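PDB 6ZD1: telomerase reverse transcriptase from Candida tropicalis MYA-3404, which probably extends telomeres by copying a template within the RNA component of telomerase, acting as a reverse transcriptase that adds deoxynucleotides to chromosome ends. Local coordinates for residues N310-R315 with V554-N559; I3-V8 with V172-R177. One frame throughout, in Å; residues are numbered along the deposited sequence.

Contact 1 of 2, residues N310-R315 with V554-N559; sequences NEVADR and VGLDIN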
ATOM      1  N   ASN A 310       9.787 -12.469   6.811  1.00 72.82           N
ATOM      2  CA  ASN A 310      10.517 -12.847   8.016  1.00 76.59           C
ATOM      3  C   ASN A 310      10.223 -14.286   8.412  1.00 85.40           C
ATOM      4  O   ASN A 310      11.091 -14.963   8.974  1.00 83.17           O
ATOM      5  CB  ASN A 310      10.177 -11.906   9.172  1.00 64.02           C
ATOM      6  CG  ASN A 310      10.586 -10.474   8.899  1.00 66.33           C
ATOM      7  OD1 ASN A 310      10.883 -10.105   7.763  1.00 79.16           O
ATOM      8  ND2 ASN A 310      10.596  -9.654   9.942  1.00 67.09           N
ATOM      9  N   GLU A 311       9.014 -14.775   8.122  1.00 69.16           N
ATOM     10  CA  GLU A 311       8.722 -16.173   8.413  1.00 86.65           C
ATOM     11  C   GLU A 311       9.510 -17.101   7.498  1.00 85.43           C
ATOM     12  O   GLU A 311       9.913 -18.191   7.922  1.00 75.72           O
ATOM     13  CB  GLU A 311       7.220 -16.447   8.297  1.00 71.55           C
ATOM     14  CG  GLU A 311       6.710 -17.445   9.333  1.00 86.12           C
ATOM     15  CD  GLU A 311       5.358 -18.043   8.986  1.00 87.85           C
ATOM     16  OE1 GLU A 311       5.299 -19.268   8.741  1.00 85.10           O
ATOM     17  OE2 GLU A 311       4.357 -17.296   8.960  1.00 94.43           O
ATOM     18  N   VAL A 312       9.756 -16.680   6.254  1.00 82.93           N
ATOM     19  CA  VAL A 312      10.621 -17.452   5.363  1.00 83.50           C
ATOM     20  C   VAL A 312      12.018 -17.564   5.962  1.00 73.61           C
ATOM     21  O   VAL A 312      12.604 -18.651   6.023  1.00 71.21           O
ATOM     22  CB  VAL A 312      10.657 -16.812   3.962  1.00 70.87           C
ATOM     23  CG1 VAL A 312      11.807 -17.374   3.138  1.00 58.40           C
ATOM     24  CG2 VAL A 312       9.330 -17.020   3.246  1.00 75.94           C
ATOM     25  N   ALA A 313      12.549 -16.444   6.457  1.00 71.63           N
ATOM     26  CA  ALA A 313      13.885 -16.446   7.041  1.00 75.93           C
ATOM     27  C   ALA A 313      13.943 -17.319   8.287  1.00 81.30           C
ATOM     28  O   ALA A 313      14.878 -18.108   8.460  1.00 90.46           O
ATOM     29  CB  ALA A 313      14.308 -15.016   7.368  1.00 57.88           C
ATOM     30  N   ASP A 314      12.942 -17.198   9.163  1.00 70.85           N
ATOM     31  CA  ASP A 314      12.939 -17.961  10.405  1.00 62.70           C
ATOM     32  C   ASP A 314      12.790 -19.452  10.144  1.00 71.40           C
ATOM     33  O   ASP A 314      13.407 -20.272  10.835  1.00 75.08           O
ATOM     34  CB  ASP A 314      11.827 -17.459  11.323  1.00 74.32           C
ATOM     35  CG  ASP A 314      12.255 -16.266  12.152  1.00 93.33           C
ATOM     36  OD1 ASP A 314      12.776 -16.473  13.268  1.00 95.85           O
ATOM     37  OD2 ASP A 314      12.093 -15.123  11.677  1.00 88.61           O
ATOM     38  N   ARG A 315      11.962 -19.830   9.168  1.00 76.56           N
ATOM     39  CA  ARG A 315      11.815 -21.250   8.868  1.00 77.50           C
ATOM     40  C   ARG A 315      13.103 -21.835   8.297  1.00 73.78           C
ATOM     41  O   ARG A 315      13.398 -23.015   8.520  1.00 71.97           O
ATOM     42  CB  ARG A 315      10.642 -21.464   7.907  1.00 65.11           C
ATOM     43  CG  ARG A 315       9.279 -21.105   8.497  1.00 68.73           C
ATOM     44  CD  ARG A 315       8.617 -22.272   9.224  1.00 80.98           C
ATOM     45  NE  ARG A 315       7.785 -23.075   8.330  1.00 83.08           N
ATOM     46  CZ  ARG A 315       8.097 -24.297   7.913  1.00 86.37           C
ATOM     47  NH1 ARG A 315       9.224 -24.871   8.318  1.00 97.11           N
ATOM     48  NH2 ARG A 315       7.280 -24.951   7.098  1.00 78.10           N
ATOM     49  N   VAL A 554      12.898 -13.836  -1.926  1.00 88.21           N
ATOM     50  CA  VAL A 554      12.199 -12.568  -1.748  1.00 75.33           C
ATOM     51  C   VAL A 554      12.863 -11.769  -0.634  1.00 84.92           C
ATOM     52  O   VAL A 554      12.796 -12.140   0.545  1.00 97.99           O
ATOM     53  CB  VAL A 554      10.722 -12.822  -1.442  1.00 77.88           C
ATOM     54  CG1 VAL A 554       9.967 -13.097  -2.724  1.00 85.29           C
ATOM     55  CG2 VAL A 554      10.580 -14.009  -0.495  1.00 66.86           C
ATOM     56  N   GLY A 555      13.464 -10.638  -0.997  1.00 61.55           N
ATOM     57  CA  GLY A 555      14.092  -9.753  -0.032  1.00 88.35           C
ATOM     58  C   GLY A 555      15.280 -10.319   0.727  1.00 90.73           C
ATOM     59  O   GLY A 555      15.885  -9.614   1.543  1.00 94.77           O
ATOM     60  N   LEU A 556      15.639 -11.576   0.468  1.00 79.70           N
ATOM     61  CA  LEU A 556      16.642 -12.281   1.256  1.00 80.99           C
ATOM     62  C   LEU A 556      17.805 -12.734   0.387  1.00 66.09           C
ATOM     63  O   LEU A 556      17.612 -13.193  -0.742  1.00 73.44           O
ATOM     64  CB  LEU A 556      16.042 -13.507   1.945  1.00 71.91           C
ATOM     65  CG  LEU A 556      14.799 -13.293   2.799  1.00 63.57           C
ATOM     66  CD1 LEU A 556      14.310 -14.623   3.349  1.00 54.51           C
ATOM     67  CD2 LEU A 556      15.093 -12.315   3.920  1.00 67.86           C
ATOM     68  N   ASP A 557      19.009 -12.620   0.936  1.00 76.38           N
ATOM     69  CA  ASP A 557      20.200 -13.245   0.378  1.00 76.70           C
ATOM     70  C   ASP A 557      20.475 -14.509   1.178  1.00 60.22           C
ATOM     71  O   ASP A 557      20.716 -14.437   2.389  1.00 67.83           O
ATOM     72  CB  ASP A 557      21.403 -12.305   0.434  1.00 75.74           C
ATOM     73  CG  ASP A 557      21.573 -11.503  -0.834  1.00 91.62           C
ATOM     74  OD1 ASP A 557      20.748 -11.671  -1.758  1.00 93.46           O
ATOM     75  OD2 ASP A 557      22.536 -10.708  -0.910  1.00104.33           O
ATOM     76  N   ILE A 558      20.424 -15.660   0.515  1.00 57.18           N
ATOM     77  CA  ILE A 558      20.548 -16.953   1.179  1.00 58.30           C
ATOM     78  C   ILE A 558      21.801 -17.648   0.664  1.00 60.72           C
ATOM     79  O   ILE A 558      21.930 -17.895  -0.543  1.00 58.55           O
ATOM     80  CB  ILE A 558      19.308 -17.828   0.956  1.00 60.20           C
ATOM     81  CG1 ILE A 558      18.055 -17.105   1.452  1.00 67.11           C
ATOM     82  CG2 ILE A 558      19.475 -19.160   1.668  1.00 56.75           C
ATOM     83  CD1 ILE A 558      16.766 -17.832   1.137  1.00 64.66           C
ATOM     84  N   ASN A 559      22.718 -17.964   1.577  1.00 62.98           N
ATOM     85  CA  ASN A 559      23.930 -18.699   1.237  1.00 63.46           C
ATOM     86  C   ASN A 559      23.629 -20.194   1.263  1.00 60.85           C
ATOM     87  O   ASN A 559      23.220 -20.735   2.295  1.00 62.17           O
ATOM     88  CB  ASN A 559      25.065 -18.354   2.202  1.00 61.53           C
ATOM     89  CG  ASN A 559      26.417 -18.881   1.732  1.00 63.46           C
ATOM     90  OD1 ASN A 559      26.560 -20.057   1.398  1.00 69.60           O
ATOM     91  ND2 ASN A 559      27.412 -18.006   1.699  1.00 64.85           N
TER
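The small antiparallel sheet that follows the four-stranded palm sheet of the reverse transcriptase fold packs here on helix 309-326, with L556 against V312 and A313. The contact is buried, and the side chains that meet are all apolar. No hydrogen bond crosses it, and the two segments bury about 145 Å² between them. One methyl group does most of the work. L556 CD1 lies 3.7 Å from V312 CG1, and it also reaches the helix backbone, 4.0 Å from A313 N. The same methyl, L556 CD1, is 4.0 Å from A313 CB. It thus sits over the step from V312 to A313. The second methyl of L556 hangs back, with CD2 4.5 Å from A313 CB. L556 carries its CG anti to the carbonyl carbon (chi1 -53°), and its second torsion is extended, which sends CD1 straight out at the helix. The V312 and L556 side chains meet at a slant. V312 meets the leucine with CG1, the branch anti to its backbone N (chi1 165°).

Strand 556-559 is the middle one of three, between 550-553 and 565-567. The hairpin 550-559 is consistent with motif E, the primer grip of reverse transcriptases. V554 and G555 are the middle residues of its type II turn, with G555 at positive phi (64°), a value that glycine adopts easily. V565 touches both L556 and A313, and F553 lies on V312 and I558. V312 also packs on L500 of the palm strand 495-500, and V554 touches the same leucine.

Contact 2 of 2, residues I3-V8 with V172-R177; sequences IIRTNV and VKNIVR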
ATOM      1  N   ILE A   3      -7.204  27.294 -12.132  1.00 80.59           N
ATOM      2  CA  ILE A   3      -6.605  26.546 -11.036  1.00 70.66           C
ATOM      3  C   ILE A   3      -7.360  26.768  -9.732  1.00 64.94           C
ATOM      4  O   ILE A   3      -7.535  25.836  -8.942  1.00 68.00           O
ATOM      5  CB  ILE A   3      -5.109  26.908 -10.881  1.00 67.30           C
ATOM      6  CG1 ILE A   3      -4.280  26.234 -11.976  1.00 72.84           C
ATOM      7  CG2 ILE A   3      -4.586  26.522  -9.507  1.00 65.02           C
ATOM      8  CD1 ILE A   3      -4.305  24.720 -11.918  1.00 66.82           C
ATOM      9  N   ILE A   4      -7.814  27.994  -9.496  1.00 64.74           N
ATOM     10  CA  ILE A   4      -8.638  28.342  -8.345  1.00 67.34           C
ATOM     11  C   ILE A   4     -10.081  28.423  -8.830  1.00 82.54           C
ATOM     12  O   ILE A   4     -10.431  29.311  -9.616  1.00 81.99           O
ATOM     13  CB  ILE A   4      -8.188  29.668  -7.718  1.00 64.45           C
ATOM     14  CG1 ILE A   4      -6.668  29.682  -7.565  1.00 60.62           C
ATOM     15  CG2 ILE A   4      -8.890  29.910  -6.383  1.00 69.28           C
ATOM     16  CD1 ILE A   4      -6.108  30.994  -7.067  1.00 63.20           C
ATOM     17  N   ARG A   5     -10.923  27.504  -8.365  1.00 86.51           N
ATOM     18  CA  ARG A   5     -12.338  27.473  -8.728  1.00 92.05           C
ATOM     19  C   ARG A   5     -13.213  27.844  -7.532  1.00 91.03           C
ATOM     20  O   ARG A   5     -14.287  27.279  -7.318  1.00108.94           O
ATOM     21  CB  ARG A   5     -12.723  26.111  -9.306  1.00 97.66           C
ATOM     22  CG  ARG A   5     -12.613  26.041 -10.838  1.00 97.70           C
ATOM     23  CD  ARG A   5     -12.203  24.653 -11.341  1.00 96.64           C
ATOM     24  NE  ARG A   5     -10.905  24.242 -10.807  1.00105.55           N
ATOM     25  CZ  ARG A   5     -10.243  23.149 -11.180  1.00107.11           C
ATOM     26  NH1 ARG A   5     -10.749  22.340 -12.104  1.00 95.15           N
ATOM     27  NH2 ARG A   5      -9.070  22.865 -10.628  1.00 94.36           N
ATOM     28  N   THR A   6     -12.736  28.798  -6.734  1.00 83.17           N
ATOM     29  CA  THR A   6     -13.513  29.438  -5.683  1.00 92.43           C
ATOM     30  C   THR A   6     -13.270  30.939  -5.766  1.00 84.48           C
ATOM     31  O   THR A   6     -12.265  31.391  -6.321  1.00 89.08           O
ATOM     32  CB  THR A   6     -13.145  28.902  -4.288  1.00 89.53           C
ATOM     33  OG1 THR A   6     -11.724  28.941  -4.114  1.00 99.06           O
ATOM     34  CG2 THR A   6     -13.627  27.469  -4.116  1.00 82.87           C
ATOM     35  N   ASN A   7     -14.204  31.720  -5.228  1.00 84.25           N
ATOM     36  CA  ASN A   7     -14.083  33.168  -5.294  1.00 82.71           C
ATOM     37  C   ASN A   7     -13.293  33.686  -4.095  1.00 80.44           C
ATOM     38  O   ASN A   7     -12.914  32.934  -3.194  1.00 84.60           O
ATOM     39  CB  ASN A   7     -15.462  33.826  -5.387  1.00 79.06           C
ATOM     40  CG  ASN A   7     -16.389  33.429  -4.249  1.00 79.70           C
ATOM     41  OD1 ASN A   7     -15.946  33.030  -3.174  1.00 82.03           O
ATOM     42  ND2 ASN A   7     -17.692  33.541  -4.486  1.00 90.57           N
ATOM     43  N   VAL A   8     -13.034  34.998  -4.086  1.00 83.05           N
ATOM     44  CA  VAL A   8     -12.313  35.609  -2.971  1.00 90.05           C
ATOM     45  C   VAL A   8     -13.081  35.421  -1.672  1.00 84.59           C
ATOM     46  O   VAL A   8     -12.483  35.238  -0.605  1.00 82.00           O
ATOM     47  CB  VAL A   8     -12.055  37.104  -3.252  1.00 77.88           C
ATOM     48  CG1 VAL A   8     -11.129  37.688  -2.196  1.00 80.94           C
ATOM     49  CG2 VAL A   8     -11.483  37.298  -4.647  1.00 73.93           C
ATOM     50  N   VAL A 172      -1.106  24.155  -5.035  1.00 54.91           N
ATOM     51  CA  VAL A 172      -0.081  23.214  -5.482  1.00 55.71           C
ATOM     52  C   VAL A 172      -0.716  21.918  -5.968  1.00 49.27           C
ATOM     53  O   VAL A 172      -0.375  21.409  -7.042  1.00 59.62           O
ATOM     54  CB  VAL A 172       0.939  22.958  -4.357  1.00 64.43           C
ATOM     55  CG1 VAL A 172       1.946  21.891  -4.782  1.00 46.71           C
ATOM     56  CG2 VAL A 172       1.657  24.250  -3.989  1.00 48.28           C
ATOM     57  N   LYS A 173      -1.690  21.397  -5.220  1.00 54.09           N
ATOM     58  CA  LYS A 173      -2.268  20.104  -5.570  1.00 59.93           C
ATOM     59  C   LYS A 173      -3.053  20.179  -6.875  1.00 59.83           C
ATOM     60  O   LYS A 173      -2.945  19.284  -7.721  1.00 70.46           O
ATOM     61  CB  LYS A 173      -3.154  19.599  -4.430  1.00 66.79           C
ATOM     62  CG  LYS A 173      -3.855  18.283  -4.721  1.00 63.33           C
ATOM     63  CD  LYS A 173      -4.843  17.937  -3.624  1.00 74.27           C
ATOM     64  CE  LYS A 173      -4.151  17.304  -2.437  1.00 77.79           C
ATOM     65  NZ  LYS A 173      -3.674  15.939  -2.781  1.00 96.00           N
ATOM     66  N   ASN A 174      -3.839  21.241  -7.067  1.00 64.69           N
ATOM     67  CA  ASN A 174      -4.612  21.349  -8.300  1.00 70.78           C
ATOM     68  C   ASN A 174      -3.713  21.527  -9.514  1.00 63.07           C
ATOM     69  O   ASN A 174      -4.043  21.040 -10.600  1.00 62.32           O
ATOM     70  CB  ASN A 174      -5.615  22.495  -8.208  1.00 58.08           C
ATOM     71  CG  ASN A 174      -6.732  22.200  -7.232  1.00 64.20           C
ATOM     72  OD1 ASN A 174      -6.936  21.053  -6.839  1.00 65.84           O
ATOM     73  ND2 ASN A 174      -7.465  23.234  -6.838  1.00 74.03           N
ATOM     74  N   ILE A 175      -2.588  22.226  -9.356  1.00 69.63           N
ATOM     75  CA  ILE A 175      -1.630  22.333 -10.452  1.00 63.04           C
ATOM     76  C   ILE A 175      -1.146  20.951 -10.866  1.00 63.81           C
ATOM     77  O   ILE A 175      -1.101  20.625 -12.060  1.00 58.05           O
ATOM     78  CB  ILE A 175      -0.460  23.244 -10.042  1.00 62.00           C
ATOM     79  CG1 ILE A 175      -0.946  24.686  -9.908  1.00 55.97           C
ATOM     80  CG2 ILE A 175       0.687  23.126 -11.035  1.00 54.51           C
ATOM     81  CD1 ILE A 175      -0.003  25.567  -9.134  1.00 61.54           C
ATOM     82  N   VAL A 176      -0.822  20.103  -9.885  1.00 53.29           N
ATOM     83  CA  VAL A 176      -0.405  18.736 -10.184  1.00 59.37           C
ATOM     84  C   VAL A 176      -1.537  17.978 -10.863  1.00 61.14           C
ATOM     85  O   VAL A 176      -1.333  17.284 -11.865  1.00 56.90           O
ATOM     86  CB  VAL A 176       0.053  18.018  -8.902  1.00 51.66           C
ATOM     87  CG1 VAL A 176       0.338  16.554  -9.195  1.00 48.92           C
ATOM     88  CG2 VAL A 176       1.278  18.702  -8.319  1.00 55.35           C
ATOM     89  N   ARG A 177      -2.755  18.113 -10.330  1.00 54.16           N
ATOM     90  CA  ARG A 177      -3.889  17.423 -10.928  1.00 63.94           C
ATOM     91  C   ARG A 177      -4.202  17.972 -12.311  1.00 51.28           C
ATOM     92  O   ARG A 177      -4.707  17.240 -13.167  1.00 67.29           O
ATOM     93  CB  ARG A 177      -5.114  17.538 -10.019  1.00 68.69           C
ATOM     94  CG  ARG A 177      -4.990  16.797  -8.693  1.00 61.33           C
ATOM     95  CD  ARG A 177      -6.273  16.914  -7.881  1.00 85.68           C
ATOM     96  NE  ARG A 177      -7.438  16.458  -8.636  1.00102.69           N
ATOM     97  CZ  ARG A 177      -7.927  15.222  -8.588  1.00105.16           C
ATOM     98  NH1 ARG A 177      -7.355  14.310  -7.812  1.00116.94           N
ATOM     99  NH2 ARG A 177      -8.989  14.898  -9.313  1.00 94.52           N
TER
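I3 and I175 set their side chains at about a right angle, while N174 beside them turns its amide to the peptide of I3. The isoleucine pair forms the apolar part. I3 CD1 lies 3.9 Å from I175 CG1 and at the same distance from the helix backbone at I175 CA. I3 CG2 adds a looser touch, 4.1 Å from I175 CG1. I3 CG1 is anti to the carbonyl carbon, and the bend at chi2 (-63°) turns CD1 to the helix.

The polar part is slight. N174 ND2 donates to I3 O over 3.3 Å, a weak bond bent to 149°. R5 comes along the outer, exposed border of the contact. Its bent chain leaves R5 NH2 4.1 Å from N174 ND2, with the guanidinium and amide planes 80° apart. The two groups approach obliquely and do not hydrogen-bond.

The contact lays the N-terminal segment, just before helix 8-14, on helix 158-179 of the RNA-binding domain. D48 of helix 36-50 accepts hydrogen bonds from the backbone N atoms of I3 and I4, one on each carboxylate oxygen. I3 further touches L171 and A178 of helix 158-179, while I4, turned away from 172-177, touches W166 and L171 of that helix and I44 of helix 36-50. I175 also touches I89 and M90 of helix 79-93.

Overall arrangement
From the N terminus, contact 2 comes first. Its segment 3-8 pairs with 172-177 and closes a loop of 163 residues that contains no strand. That loop includes much of the helical RNA-binding domain. Contact 2 ties the start of the chain to helix 158-179. The chain then enters the reverse transcriptase region. Contact 1 opens at helix 309-326 and closes at strand 556-559, across 238 residues that include the four-stranded palm sheet. It joins that helix to the three-stranded sheet after the palm strands. The two loops run in series and neither nest nor cross. The centres of contact 1 and contact 2 are about 48 Å apart, on opposite sides of the chain's centre.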